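Local coordinates for protein hydroquinone dioxygenase large subunit (Pseudomonas sp., PDB 4ZXA) that forms the large subunit of PnpCD, a two-subunit Fe2+-dependent dioxygenase of the cupin type that opens the ring of hydroquinone, at residues E262-M267 with I271-G276; I287-R290 with V294-M297; V228-S233 with I251-H256; K221-S226 with R310-V315. All coordinates share one frame; numbering follows the deposited sequence.

Contact 1: E262-M267 with I271-G276. With CD (cadmium ion), chain I; H8N (4-hydroxybenzonitrile), chain J.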
loop_
_atom_site.group_PDB
_atom_site.type_symbol
_atom_site.label_atom_id
_atom_site.label_comp_id
_atom_site.label_asym_id
_atom_site.label_seq_id
_atom_site.Cartn_x
_atom_site.Cartn_y
_atom_site.Cartn_z
ATOM N N GLU E 262 -0.414 -25.071 6.426
ATOM C CA GLU E 262 -1.431 -24.464 7.283
ATOM C C GLU E 262 -2.814 -24.879 6.820
ATOM O O GLU E 262 -3.005 -25.135 5.624
ATOM C CB GLU E 262 -1.358 -22.948 7.220
ATOM C CG GLU E 262 -0.103 -22.371 7.794
ATOM C CD GLU E 262 0.152 -20.960 7.314
ATOM O OE1 GLU E 262 -0.443 -20.577 6.279
ATOM O OE2 GLU E 262 0.933 -20.241 7.971
ATOM N N TRP E 263 -3.770 -24.927 7.752
ATOM C CA TRP E 263 -5.165 -25.198 7.410
ATOM C C TRP E 263 -6.088 -24.036 7.782
ATOM O O TRP E 263 -6.070 -23.534 8.908
ATOM C CB TRP E 263 -5.647 -26.495 8.056
ATOM C CG TRP E 263 -4.975 -27.719 7.503
ATOM C CD1 TRP E 263 -3.764 -28.233 7.881
ATOM C CD2 TRP E 263 -5.475 -28.593 6.477
ATOM N NE1 TRP E 263 -3.480 -29.374 7.154
ATOM C CE2 TRP E 263 -4.513 -29.612 6.286
ATOM C CE3 TRP E 263 -6.646 -28.628 5.714
ATOM C CZ2 TRP E 263 -4.688 -30.636 5.359
ATOM C CZ3 TRP E 263 -6.811 -29.637 4.795
ATOM C CH2 TRP E 263 -5.844 -30.631 4.627
ATOM N N PHE E 264 -6.886 -23.606 6.811
ATOM C CA PHE E 264 -7.870 -22.553 7.011
ATOM C C PHE E 264 -9.289 -23.135 6.849
ATOM O O PHE E 264 -9.582 -23.774 5.836
ATOM C CB PHE E 264 -7.662 -21.447 5.970
ATOM C CG PHE E 264 -6.380 -20.665 6.122
ATOM C CD1 PHE E 264 -5.637 -20.715 7.292
ATOM C CD2 PHE E 264 -5.930 -19.845 5.092
ATOM C CE1 PHE E 264 -4.455 -19.980 7.428
ATOM C CE2 PHE E 264 -4.751 -19.101 5.223
ATOM C CZ PHE E 264 -4.013 -19.173 6.398
ATOM N N ILE E 265 -10.158 -22.945 7.843
ATOM C CA ILE E 265 -11.592 -23.242 7.688
ATOM C C ILE E 265 -12.392 -21.955 7.802
ATOM O O ILE E 265 -12.493 -21.382 8.895
ATOM C CB ILE E 265 -12.132 -24.121 8.801
ATOM C CG1 ILE E 265 -11.169 -25.268 9.132
ATOM C CG2 ILE E 265 -13.529 -24.622 8.434
ATOM C CD1 ILE E 265 -11.349 -26.491 8.309
ATOM N N GLN E 266 -12.964 -21.497 6.692
ATOM C CA GLN E 266 -13.677 -20.220 6.689
ATOM C C GLN E 266 -15.070 -20.374 7.325
ATOM O O GLN E 266 -15.908 -21.131 6.831
ATOM C CB GLN E 266 -13.750 -19.645 5.265
ATOM C CG GLN E 266 -14.290 -18.224 5.170
ATOM C CD GLN E 266 -13.339 -17.207 5.770
ATOM O OE1 GLN E 266 -12.126 -17.361 5.673
ATOM N NE2 GLN E 266 -13.882 -16.167 6.403
ATOM N N MET E 267 -15.322 -19.666 8.423
ATOM C CA MET E 267 -16.555 -19.910 9.174
ATOM C C MET E 267 -17.695 -18.962 8.817
ATOM O O MET E 267 -18.861 -19.365 8.813
ATOM C CB MET E 267 -16.300 -19.930 10.687
ATOM C CG MET E 267 -15.569 -21.171 11.143
ATOM S SD MET E 267 -15.368 -21.291 12.932
ATOM C CE MET E 267 -14.681 -19.688 13.311
ATOM N N ILE E 271 -13.036 -14.626 2.433
ATOM C CA ILE E 271 -11.695 -14.059 2.367
ATOM C C ILE E 271 -11.038 -14.447 1.039
ATOM O O ILE E 271 -11.219 -15.571 0.540
ATOM C CB ILE E 271 -10.800 -14.571 3.540
ATOM C CG1 ILE E 271 -11.372 -14.138 4.902
ATOM C CG2 ILE E 271 -9.358 -14.087 3.379
ATOM C CD1 ILE E 271 -10.587 -14.638 6.100
ATOM N N VAL E 272 -10.272 -13.528 0.460
ATOM C CA VAL E 272 -9.519 -13.861 -0.744
ATOM C C VAL E 272 -8.006 -13.949 -0.492
ATOM O O VAL E 272 -7.384 -13.027 0.060
ATOM C CB VAL E 272 -9.795 -12.874 -1.887
ATOM C CG1 VAL E 272 -8.880 -13.179 -3.089
ATOM C CG2 VAL E 272 -11.243 -12.931 -2.282
ATOM N N TRP E 273 -7.415 -15.061 -0.923
ATOM C CA TRP E 273 -5.982 -15.259 -0.769
ATOM C C TRP E 273 -5.204 -15.207 -2.088
ATOM O O TRP E 273 -5.487 -15.967 -3.009
ATOM C CB TRP E 273 -5.704 -16.572 -0.036
ATOM C CG TRP E 273 -6.160 -16.552 1.383
ATOM C CD1 TRP E 273 -7.386 -16.925 1.848
ATOM C CD2 TRP E 273 -5.410 -16.126 2.531
ATOM N NE1 TRP E 273 -7.442 -16.776 3.206
ATOM C CE2 TRP E 273 -6.244 -16.285 3.654
ATOM C CE3 TRP E 273 -4.111 -15.642 2.719
ATOM C CZ2 TRP E 273 -5.825 -15.967 4.949
ATOM C CZ3 TRP E 273 -3.694 -15.324 4.007
ATOM C CH2 TRP E 273 -4.548 -15.480 5.100
ATOM N N ASP E 274 -4.239 -14.291 -2.173
ATOM C CA ASP E 274 -3.236 -14.317 -3.234
ATOM C C ASP E 274 -2.201 -15.352 -2.853
ATOM O O ASP E 274 -1.599 -15.258 -1.779
ATOM C CB ASP E 274 -2.519 -12.971 -3.337
ATOM C CG ASP E 274 -2.936 -12.167 -4.552
ATOM O OD1 ASP E 274 -4.085 -12.332 -5.032
ATOM O OD2 ASP E 274 -2.112 -11.355 -5.024
ATOM N N VAL E 275 -1.966 -16.333 -3.710
ATOM C CA VAL E 275 -0.985 -17.349 -3.380
ATOM C C VAL E 275 0.105 -17.411 -4.414
ATOM O O VAL E 275 -0.162 -17.603 -5.599
ATOM C CB VAL E 275 -1.627 -18.727 -3.224
ATOM C CG1 VAL E 275 -0.556 -19.775 -2.909
ATOM C CG2 VAL E 275 -2.712 -18.675 -2.141
ATOM N N GLY E 276 1.342 -17.249 -3.956
ATOM C CA GLY E 276 2.477 -17.258 -4.857
ATOM C C GLY E 276 3.680 -18.056 -4.393
ATOM O O GLY E 276 3.683 -18.682 -3.325
HETATM CD CD CD I . 0.833 -18.544 6.163
HETATM N NAA H8N J . -0.406 -17.141 7.564
HETATM C CAC H8N J . -1.217 -16.607 8.168
HETATM C CAI H8N J . -2.306 -15.933 8.934
HETATM C CAF H8N J . -3.618 -16.122 8.518
HETATM C CAD H8N J . -4.662 -15.508 9.204
HETATM C CAH H8N J . -4.348 -14.716 10.298
HETATM O OAB H8N J . -5.365 -14.096 10.973
HETATM C CAE H8N J . -3.036 -14.524 10.716
HETATM C CAG H8N J . -2.003 -15.143 10.027
HETATM O O HOH W 1 -9.944 -17.849 4.504
#

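Contact 2: I287-R290 with V294-M297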
loop_
_atom_site.group_PDB
_atom_site.type_symbol
_atom_site.label_atom_id
_atom_site.label_comp_id
_atom_site.label_asym_id
_atom_site.label_seq_id
_atom_site.Cartn_x
_atom_site.Cartn_y
_atom_site.Cartn_z
ATOM N N ILE E 287 -7.266 -17.857 -4.278
ATOM C CA ILE E 287 -8.266 -18.650 -3.573
ATOM C C ILE E 287 -9.319 -17.799 -2.853
ATOM O O ILE E 287 -8.991 -16.978 -2.003
ATOM C CB ILE E 287 -7.605 -19.609 -2.563
ATOM C CG1 ILE E 287 -6.564 -20.484 -3.257
ATOM C CG2 ILE E 287 -8.644 -20.482 -1.859
ATOM C CD1 ILE E 287 -6.069 -21.599 -2.370
ATOM N N THR E 288 -10.587 -18.012 -3.200
ATOM C CA THR E 288 -11.691 -17.341 -2.539
ATOM C C THR E 288 -12.330 -18.315 -1.571
ATOM O O THR E 288 -12.826 -19.354 -1.970
ATOM C CB THR E 288 -12.748 -16.888 -3.542
ATOM O OG1 THR E 288 -12.150 -16.039 -4.531
ATOM C CG2 THR E 288 -13.867 -16.139 -2.833
ATOM N N MET E 289 -12.301 -17.997 -0.287
ATOM C CA MET E 289 -12.834 -18.924 0.698
ATOM C C MET E 289 -14.154 -18.412 1.248
ATOM O O MET E 289 -14.223 -17.328 1.840
ATOM C CB MET E 289 -11.820 -19.199 1.820
ATOM C CG MET E 289 -10.596 -20.014 1.370
ATOM S SD MET E 289 -9.583 -20.713 2.711
ATOM C CE MET E 289 -10.647 -21.999 3.379
ATOM N N ARG E 290 -15.200 -19.199 1.030
ATOM C CA ARG E 290 -16.542 -18.863 1.470
ATOM C C ARG E 290 -16.922 -19.684 2.691
ATOM O O ARG E 290 -16.240 -20.646 3.046
ATOM C CB ARG E 290 -17.538 -19.108 0.335
ATOM C CG ARG E 290 -17.159 -18.412 -0.961
ATOM C CD ARG E 290 -18.306 -18.380 -1.956
ATOM N NE ARG E 290 -18.011 -17.419 -3.013
ATOM C CZ ARG E 290 -17.881 -17.720 -4.300
ATOM N NH1 ARG E 290 -18.051 -18.969 -4.729
ATOM N NH2 ARG E 290 -17.587 -16.761 -5.165
ATOM N N VAL E 294 -12.727 -25.295 3.421
ATOM C CA VAL E 294 -11.548 -25.859 4.064
ATOM C C VAL E 294 -10.388 -25.884 3.068
ATOM O O VAL E 294 -10.511 -26.415 1.963
ATOM C CB VAL E 294 -11.790 -27.301 4.511
ATOM C CG1 VAL E 294 -10.508 -27.877 5.075
ATOM C CG2 VAL E 294 -12.893 -27.350 5.524
ATOM N N CYS E 295 -9.262 -25.313 3.460
ATOM C CA CYS E 295 -8.141 -25.195 2.547
ATOM C C CYS E 295 -6.823 -25.431 3.280
ATOM O O CYS E 295 -6.628 -24.969 4.409
ATOM C CB CYS E 295 -8.149 -23.813 1.892
ATOM S SG CYS E 295 -6.855 -23.538 0.643
ATOM N N ALA E 296 -5.938 -26.179 2.626
ATOM C CA ALA E 296 -4.569 -26.368 3.079
ATOM C C ALA E 296 -3.670 -25.387 2.332
ATOM O O ALA E 296 -3.627 -25.376 1.103
ATOM C CB ALA E 296 -4.112 -27.815 2.838
ATOM N N MET E 297 -2.963 -24.545 3.072
ATOM C CA MET E 297 -1.946 -23.691 2.471
ATOM C C MET E 297 -0.573 -24.383 2.565
ATOM O O MET E 297 -0.053 -24.611 3.656
ATOM C CB MET E 297 -1.950 -22.307 3.138
ATOM C CG MET E 297 -3.253 -21.512 2.925
ATOM S SD MET E 297 -3.374 -20.840 1.245
ATOM C CE MET E 297 -5.063 -20.198 1.230
#

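Contact 3: V228-S233 with I251-H256. With CD (cadmium ion), chain I; H8N (4-hydroxybenzonitrile), chain J.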
loop_
_atom_site.group_PDB
_atom_site.type_symbol
_atom_site.label_atom_id
_atom_site.label_comp_id
_atom_site.label_asym_id
_atom_site.label_seq_id
_atom_site.Cartn_x
_atom_site.Cartn_y
_atom_site.Cartn_z
ATOM N N VAL E 228 -9.668 -7.269 17.985
ATOM C CA VAL E 228 -8.464 -7.182 17.149
ATOM C C VAL E 228 -8.681 -7.937 15.852
ATOM O O VAL E 228 -9.535 -8.816 15.776
ATOM C CB VAL E 228 -7.218 -7.777 17.853
ATOM C CG1 VAL E 228 -6.958 -7.070 19.168
ATOM C CG2 VAL E 228 -7.394 -9.278 18.081
ATOM N N THR E 229 -7.906 -7.603 14.831
ATOM C CA THR E 229 -7.991 -8.306 13.556
ATOM C C THR E 229 -6.709 -9.065 13.213
ATOM O O THR E 229 -5.634 -8.746 13.705
ATOM C CB THR E 229 -8.306 -7.347 12.410
ATOM O OG1 THR E 229 -7.221 -6.421 12.267
ATOM C CG2 THR E 229 -9.575 -6.598 12.698
ATOM N N TRP E 230 -6.842 -10.074 12.363
ATOM C CA TRP E 230 -5.715 -10.907 11.958
ATOM C C TRP E 230 -4.867 -11.332 13.155
ATOM O O TRP E 230 -3.663 -11.022 13.242
ATOM C CB TRP E 230 -4.898 -10.186 10.912
ATOM C CG TRP E 230 -5.747 -9.692 9.770
ATOM C CD1 TRP E 230 -6.250 -8.437 9.609
ATOM C CD2 TRP E 230 -6.188 -10.453 8.644
ATOM N NE1 TRP E 230 -6.971 -8.359 8.441
ATOM C CE2 TRP E 230 -6.952 -9.588 7.832
ATOM C CE3 TRP E 230 -6.015 -11.778 8.235
ATOM C CZ2 TRP E 230 -7.529 -10.009 6.630
ATOM C CZ3 TRP E 230 -6.585 -12.197 7.050
ATOM C CH2 TRP E 230 -7.328 -11.315 6.256
ATOM N N ASN E 231 -5.510 -12.041 14.081
ATOM C CA ASN E 231 -4.832 -12.526 15.268
ATOM C C ASN E 231 -5.332 -13.878 15.769
ATOM O O ASN E 231 -6.149 -13.949 16.682
ATOM C CB ASN E 231 -4.900 -11.488 16.381
ATOM C CG ASN E 231 -3.847 -11.724 17.447
ATOM O OD1 ASN E 231 -2.667 -11.902 17.139
ATOM N ND2 ASN E 231 -4.270 -11.754 18.701
ATOM N N PRO E 232 -4.831 -14.955 15.157
ATOM C CA PRO E 232 -5.213 -16.308 15.571
ATOM C C PRO E 232 -5.022 -16.466 17.077
ATOM O O PRO E 232 -3.924 -16.210 17.582
ATOM C CB PRO E 232 -4.232 -17.204 14.800
ATOM C CG PRO E 232 -3.840 -16.371 13.584
ATOM C CD PRO E 232 -3.799 -14.955 14.102
ATOM N N SER E 233 -6.084 -16.870 17.774
ATOM C CA SER E 233 -6.057 -17.028 19.217
ATOM C C SER E 233 -6.691 -18.380 19.591
ATOM O O SER E 233 -7.741 -18.748 19.050
ATOM C CB SER E 233 -6.801 -15.862 19.871
ATOM O OG SER E 233 -6.688 -15.902 21.281
ATOM N N ILE E 251 -6.978 -6.021 5.029
ATOM C CA ILE E 251 -5.874 -6.818 4.511
ATOM C C ILE E 251 -4.939 -7.353 5.585
ATOM O O ILE E 251 -4.526 -6.616 6.470
ATOM C CB ILE E 251 -5.015 -5.985 3.534
ATOM C CG1 ILE E 251 -5.898 -5.236 2.539
ATOM C CG2 ILE E 251 -4.011 -6.863 2.809
ATOM C CD1 ILE E 251 -5.151 -4.230 1.710
ATOM N N LEU E 252 -4.602 -8.637 5.500
ATOM C CA LEU E 252 -3.557 -9.207 6.360
ATOM C C LEU E 252 -2.345 -8.256 6.364
ATOM O O LEU E 252 -1.776 -7.959 5.318
ATOM C CB LEU E 252 -3.141 -10.593 5.850
ATOM C CG LEU E 252 -2.054 -11.323 6.650
ATOM C CD1 LEU E 252 -2.523 -11.656 8.073
ATOM C CD2 LEU E 252 -1.582 -12.586 5.928
ATOM N N PRO E 253 -1.964 -7.747 7.540
ATOM C CA PRO E 253 -0.938 -6.697 7.611
ATOM C C PRO E 253 0.473 -7.101 7.108
ATOM O O PRO E 253 1.360 -6.259 7.057
ATOM C CB PRO E 253 -0.915 -6.341 9.102
ATOM C CG PRO E 253 -2.283 -6.730 9.608
ATOM C CD PRO E 253 -2.614 -7.973 8.842
ATOM N N VAL E 254 0.668 -8.361 6.736
ATOM C CA VAL E 254 1.929 -8.822 6.183
ATOM C C VAL E 254 1.604 -9.783 5.080
ATOM O O VAL E 254 0.488 -10.272 5.012
ATOM C CB VAL E 254 2.776 -9.607 7.234
ATOM C CG1 VAL E 254 3.224 -8.690 8.348
ATOM C CG2 VAL E 254 1.991 -10.801 7.796
ATOM N N PHE E 255 2.564 -10.074 4.212
ATOM C CA PHE E 255 2.443 -11.311 3.446
ATOM C C PHE E 255 3.359 -12.386 4.028
ATOM O O PHE E 255 4.517 -12.136 4.399
ATOM C CB PHE E 255 2.548 -11.131 1.915
ATOM C CG PHE E 255 3.930 -10.802 1.396
ATOM C CD1 PHE E 255 4.292 -9.475 1.132
ATOM C CD2 PHE E 255 4.845 -11.823 1.103
ATOM C CE1 PHE E 255 5.562 -9.163 0.609
ATOM C CE2 PHE E 255 6.134 -11.529 0.590
ATOM C CZ PHE E 255 6.493 -10.198 0.338
ATOM N N HIS E 256 2.801 -13.579 4.160
ATOM C CA HIS E 256 3.466 -14.637 4.899
ATOM C C HIS E 256 4.094 -15.667 3.984
ATOM O O HIS E 256 3.436 -16.176 3.076
ATOM C CB HIS E 256 2.473 -15.332 5.824
ATOM C CG HIS E 256 3.116 -16.334 6.726
ATOM N ND1 HIS E 256 2.490 -17.499 7.103
ATOM C CD2 HIS E 256 4.327 -16.350 7.311
ATOM C CE1 HIS E 256 3.285 -18.191 7.892
ATOM N NE2 HIS E 256 4.411 -17.515 8.038
HETATM CD CD CD I . 0.833 -18.544 6.163
HETATM N NAA H8N J . -0.406 -17.141 7.564
HETATM C CAC H8N J . -1.217 -16.607 8.168
HETATM C CAI H8N J . -2.306 -15.933 8.934
HETATM C CAF H8N J . -3.618 -16.122 8.518
HETATM C CAD H8N J . -4.662 -15.508 9.204
HETATM C CAH H8N J . -4.348 -14.716 10.298
HETATM O OAB H8N J . -5.365 -14.096 10.973
HETATM C CAE H8N J . -3.036 -14.524 10.716
HETATM C CAG H8N J . -2.003 -15.143 10.027
#

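Contact 4: K221-S226 with R310-V315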
loop_
_atom_site.group_PDB
_atom_site.type_symbol
_atom_site.label_atom_id
_atom_site.label_comp_id
_atom_site.label_asym_id
_atom_site.label_seq_id
_atom_site.Cartn_x
_atom_site.Cartn_y
_atom_site.Cartn_z
ATOM N N LYS E 221 -20.322 -15.998 19.178
ATOM C CA LYS E 221 -20.462 -14.887 20.118
ATOM C C LYS E 221 -19.094 -14.414 20.600
ATOM O O LYS E 221 -18.801 -13.226 20.674
ATOM C CB LYS E 221 -21.319 -15.316 21.330
ATOM C CG LYS E 221 -21.303 -14.326 22.494
ATOM C CD LYS E 221 -22.103 -14.828 23.695
ATOM C CE LYS E 221 -21.976 -13.877 24.886
ATOM N NZ LYS E 221 -22.833 -14.267 26.039
ATOM N N TYR E 222 -18.265 -15.375 20.947
ATOM C CA TYR E 222 -16.933 -15.096 21.420
ATOM C C TYR E 222 -16.166 -14.359 20.322
ATOM O O TYR E 222 -15.540 -13.324 20.583
ATOM C CB TYR E 222 -16.287 -16.429 21.791
ATOM C CG TYR E 222 -14.861 -16.369 22.264
ATOM C CD1 TYR E 222 -14.558 -16.295 23.617
ATOM C CD2 TYR E 222 -13.819 -16.425 21.356
ATOM C CE1 TYR E 222 -13.259 -16.265 24.044
ATOM C CE2 TYR E 222 -12.526 -16.377 21.769
ATOM C CZ TYR E 222 -12.243 -16.306 23.110
ATOM O OH TYR E 222 -10.927 -16.280 23.502
ATOM N N LEU E 223 -16.239 -14.862 19.090
ATOM C CA LEU E 223 -15.587 -14.178 17.976
ATOM C C LEU E 223 -16.215 -12.806 17.726
ATOM O O LEU E 223 -15.508 -11.838 17.457
ATOM C CB LEU E 223 -15.606 -15.020 16.696
ATOM C CG LEU E 223 -14.827 -16.337 16.794
ATOM C CD1 LEU E 223 -14.851 -17.074 15.465
ATOM C CD2 LEU E 223 -13.398 -16.104 17.260
ATOM N N SER E 224 -17.538 -12.715 17.841
ATOM C CA SER E 224 -18.224 -11.458 17.532
ATOM C C SER E 224 -17.710 -10.344 18.429
ATOM O O SER E 224 -17.871 -9.158 18.124
ATOM C CB SER E 224 -19.752 -11.595 17.656
ATOM O OG SER E 224 -20.190 -11.622 19.012
ATOM N N ARG E 225 -17.105 -10.733 19.545
ATOM C CA ARG E 225 -16.649 -9.760 20.520
ATOM C C ARG E 225 -15.135 -9.567 20.474
ATOM O O ARG E 225 -14.559 -8.950 21.359
ATOM C CB ARG E 225 -17.147 -10.133 21.918
ATOM C CG ARG E 225 -18.682 -10.109 22.017
ATOM C CD ARG E 225 -19.216 -10.665 23.341
ATOM N NE ARG E 225 -20.673 -10.587 23.393
ATOM C CZ ARG E 225 -21.372 -9.875 24.276
ATOM N NH1 ARG E 225 -20.765 -9.174 25.225
ATOM N NH2 ARG E 225 -22.696 -9.879 24.218
ATOM N N SER E 226 -14.504 -10.074 19.419
ATOM C CA SER E 226 -13.074 -9.869 19.214
ATOM C C SER E 226 -12.748 -8.415 18.901
ATOM O O SER E 226 -13.363 -7.818 18.028
ATOM C CB SER E 226 -12.560 -10.758 18.081
ATOM O OG SER E 226 -11.215 -10.434 17.759
ATOM N N ARG E 310 -15.445 -7.860 8.088
ATOM C CA ARG E 310 -14.966 -8.632 9.226
ATOM C C ARG E 310 -15.592 -10.022 9.189
ATOM O O ARG E 310 -16.818 -10.154 9.288
ATOM C CB ARG E 310 -15.326 -7.933 10.536
ATOM C CG ARG E 310 -14.307 -8.103 11.665
ATOM C CD ARG E 310 -14.836 -7.450 12.936
ATOM N NE ARG E 310 -13.901 -7.419 14.053
ATOM C CZ ARG E 310 -12.918 -6.529 14.173
ATOM N NH1 ARG E 310 -12.720 -5.611 13.227
ATOM N NH2 ARG E 310 -12.124 -6.563 15.236
ATOM N N SER E 311 -14.747 -11.050 9.064
ATOM C CA SER E 311 -15.199 -12.428 8.926
ATOM C C SER E 311 -14.560 -13.376 9.944
ATOM O O SER E 311 -13.482 -13.112 10.473
ATOM C CB SER E 311 -14.910 -12.942 7.518
ATOM O OG SER E 311 -13.524 -12.886 7.239
ATOM N N MET E 312 -15.225 -14.500 10.187
ATOM C CA MET E 312 -14.741 -15.444 11.172
ATOM C C MET E 312 -13.931 -16.506 10.470
ATOM O O MET E 312 -14.455 -17.236 9.623
ATOM C CB MET E 312 -15.910 -16.066 11.918
ATOM C CG MET E 312 -16.829 -15.034 12.549
ATOM S SD MET E 312 -18.048 -15.849 13.594
ATOM C CE MET E 312 -18.820 -14.425 14.381
ATOM N N LEU E 313 -12.643 -16.573 10.793
ATOM C CA LEU E 313 -11.756 -17.556 10.179
ATOM C C LEU E 313 -11.169 -18.470 11.240
ATOM O O LEU E 313 -10.682 -18.019 12.275
ATOM C CB LEU E 313 -10.618 -16.884 9.398
ATOM C CG LEU E 313 -9.483 -17.814 8.928
ATOM C CD1 LEU E 313 -9.976 -18.814 7.889
ATOM C CD2 LEU E 313 -8.337 -17.028 8.350
ATOM N N MET E 314 -11.217 -19.766 10.982
ATOM C CA MET E 314 -10.564 -20.697 11.877
ATOM C C MET E 314 -9.200 -21.087 11.318
ATOM O O MET E 314 -9.119 -21.673 10.233
ATOM C CB MET E 314 -11.423 -21.938 12.078
ATOM C CG MET E 314 -10.688 -23.048 12.817
ATOM S SD MET E 314 -10.459 -22.648 14.553
ATOM C CE MET E 314 -12.122 -22.835 15.192
ATOM N N VAL E 315 -8.135 -20.750 12.051
ATOM C CA VAL E 315 -6.783 -21.202 11.709
ATOM C C VAL E 315 -6.434 -22.414 12.576
ATOM O O VAL E 315 -6.436 -22.344 13.811
ATOM C CB VAL E 315 -5.712 -20.092 11.902
ATOM C CG1 VAL E 315 -4.331 -20.600 11.466
ATOM C CG2 VAL E 315 -6.093 -18.824 11.139
HETATM O O HOH W 2 -15.215 -8.952 16.059
#

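Contact 1: E262-M267 with I271-G276
F264 and Q266 of strand 262-266 meet W273 and I271 of strand 270-277 across the interior of the cupin barrel, sheet against sheet. F264 CE2 comes over one face of the indole, offset toward its rim, 3.3 Å from W273 CZ2. The planes are inclined by 32°, with centroids 4.8 Å apart, an oblique aromatic pair. Q266 sends CG anti to its own N (chi1 -171°) and then bends at chi2, which brings the amide across the I271 side chain at about a right angle. Q266 OE1 lies 3.2 Å from I271 CD1, while NE2 hydrogen-bonds to S268 O. A water bridges W273 NE1 and Q266 OE1: it lies in the indole plane, accepts from NE1 at 3.0 Å and donates to OE1. On the metal side, E262 chelates the cadmium ion through OE1 (2.4 Å) and OE2, together with H256, N258 and H303. The nitrile nitrogen of 4-hydroxybenzonitrile binds the same ion, and F264 CZ and W273 CH2 both touch the ligand's ring carbon CAF. The chemistry thus grades from a water-bridged amide and indole, through aromatic contacts with the ligand, to a carboxylate that probably offsets the metal's charge.

Contact 2: I287-R290 with V294-M297
M289 and I287, projecting from strand 283-290, fit around C295 of strand 293-297 on the facing sheet. The two short segments run at 143° to each other, their axes 8.5 Å apart at closest approach, a separation bridged by side chains. C295 is the small central bump. M289 curls round its base: the thioether is extended as far as SD and then turns at chi3 (70°), folding the methyl back toward the opposite backbone. In this way M289 CE settles 3.4 Å from C295 CB and also packs against the backbone nitrogens of V294 and C295, filling the shallow hollow between these residues. The C295 thiol meets the other knob, with SG 3.7 Å from I287 CD1. M297 starts to one side, but its chain bends at chi2 and reaches toward I287 tip to tip, CE lying 4.0 Å from I287 CD1. The I287 methyl therefore sits in a notch between thiol and thioether, and sulfur-bearing side chains make up most of the layer. Each strand hydrogen-bonds through its backbone to a partner within its own sheet: I287 and M289 to strand 270-277, C295 and M297 to strand 262-266. F37 of the small subunit packs on both I287 and C295, and a strand of that subunit pairs with I287, T288 and V294, carrying the β-structure across the interface.

Contact 3: V228-S233 with I251-H256
The I251-L252 main chain passes over one face of the W230 indole, joined by the proline ring of P253, so that a tryptophan face is covered by main chain as much as by side chains. L252 N stands 3.3 Å above the ring plane, offset toward the rim. L252 CA is centred better, 3.8 Å from the centroid of the five-membered ring and 17° off its normal, a CH-pi contact; P253 CD makes a second one over the same ring, 30° off the normal. The leucine side chain adds to this. Its CG is anti to the backbone N (chi1 -180°), and L252 CD1 meets the rim at W230 CE3, 3.5 Å away. The indole NE1 hydrogen-bonds to E249 O, just before I251, which probably helps to fix the rotation of the ring.

The phenol end of 4-hydroxybenzonitrile lies beside this pair. OAB lies 3.4 Å from W230 CA; the ligand is hydrogen-bonded to E248. P232 CD packs 3.5 Å from the ligand's CAE, and L252 CD1 borders the same ring. At the other end of the ligand, H256 ND1 binds the cadmium ion at 2.2 Å, and H256 NE2 is held by Y80 O.

Loop 228-233, which follows helix 219-224, is thus pressed onto strand 251-257 at its break. R72 of helix 63-75 bonds to the carbonyls of T229 and W230 and also touches P253. On the other flank, L252 pairs with G305 of strand 301-307, while P232 rests on strand 310-318.

Contact 4: K221-S226 with R310-V315
M312, on strand 310-318, stretches across L223 in helix 219-224. Its CB lies 3.8 Å from L223 CD1, and CG stays close to the same methyl. With CG anti to the carbonyl carbon (chi1 -55°) and the chain extended beyond it, SD runs alongside L223, 3.9 Å from CD1. The terminal methyl ends against the helix itself: M312 CE packs 4.0 Å from L223 CB and lies near S224 N. Two residues back along the strand, R310 makes the polar half of the contact. Its extended chain brings S226 O to the edge of the guanidinium, where NH2 gives a weak hydrogen bond of 3.3 Å. A water accepts from R310 NE at 2.8 Å and lies in donating reach of both L223 O and S226 O, so S226 O meets the guanidinium directly, and L223 O probably through the water. R310 NH1 turns elsewhere, to salt bridges with E249 and E149. The last part of helix 219-224 thus sits over the start of strand 310-318, beside strand 241-249, whose P245 touches L223, and the turn after strand 262-266, where M267 does the same; F14 of the small subunit packs on M312.

From the N terminus, the chain enters contact 4 at 221-226, and the loop it closes at 310-315 encloses the other three contacts. Contact 3 closes first, joining 228-233 to strand 251-257. The chain then continues into strand 262-266, and contacts 1 and 2 follow in series, each closing a short loop between facing sheets; none of the loops cross. Contacts 1 and 2 abut, their centres 4 Å apart, since strands 270-277 and 283-290 neighbour each other in one sheet and 262-266 and 293-297 in the other. Contact 3 shares the metal and ligand with contact 1, and strand 310-318 pairs with strand 262-266, tying contact 4 to the barrel.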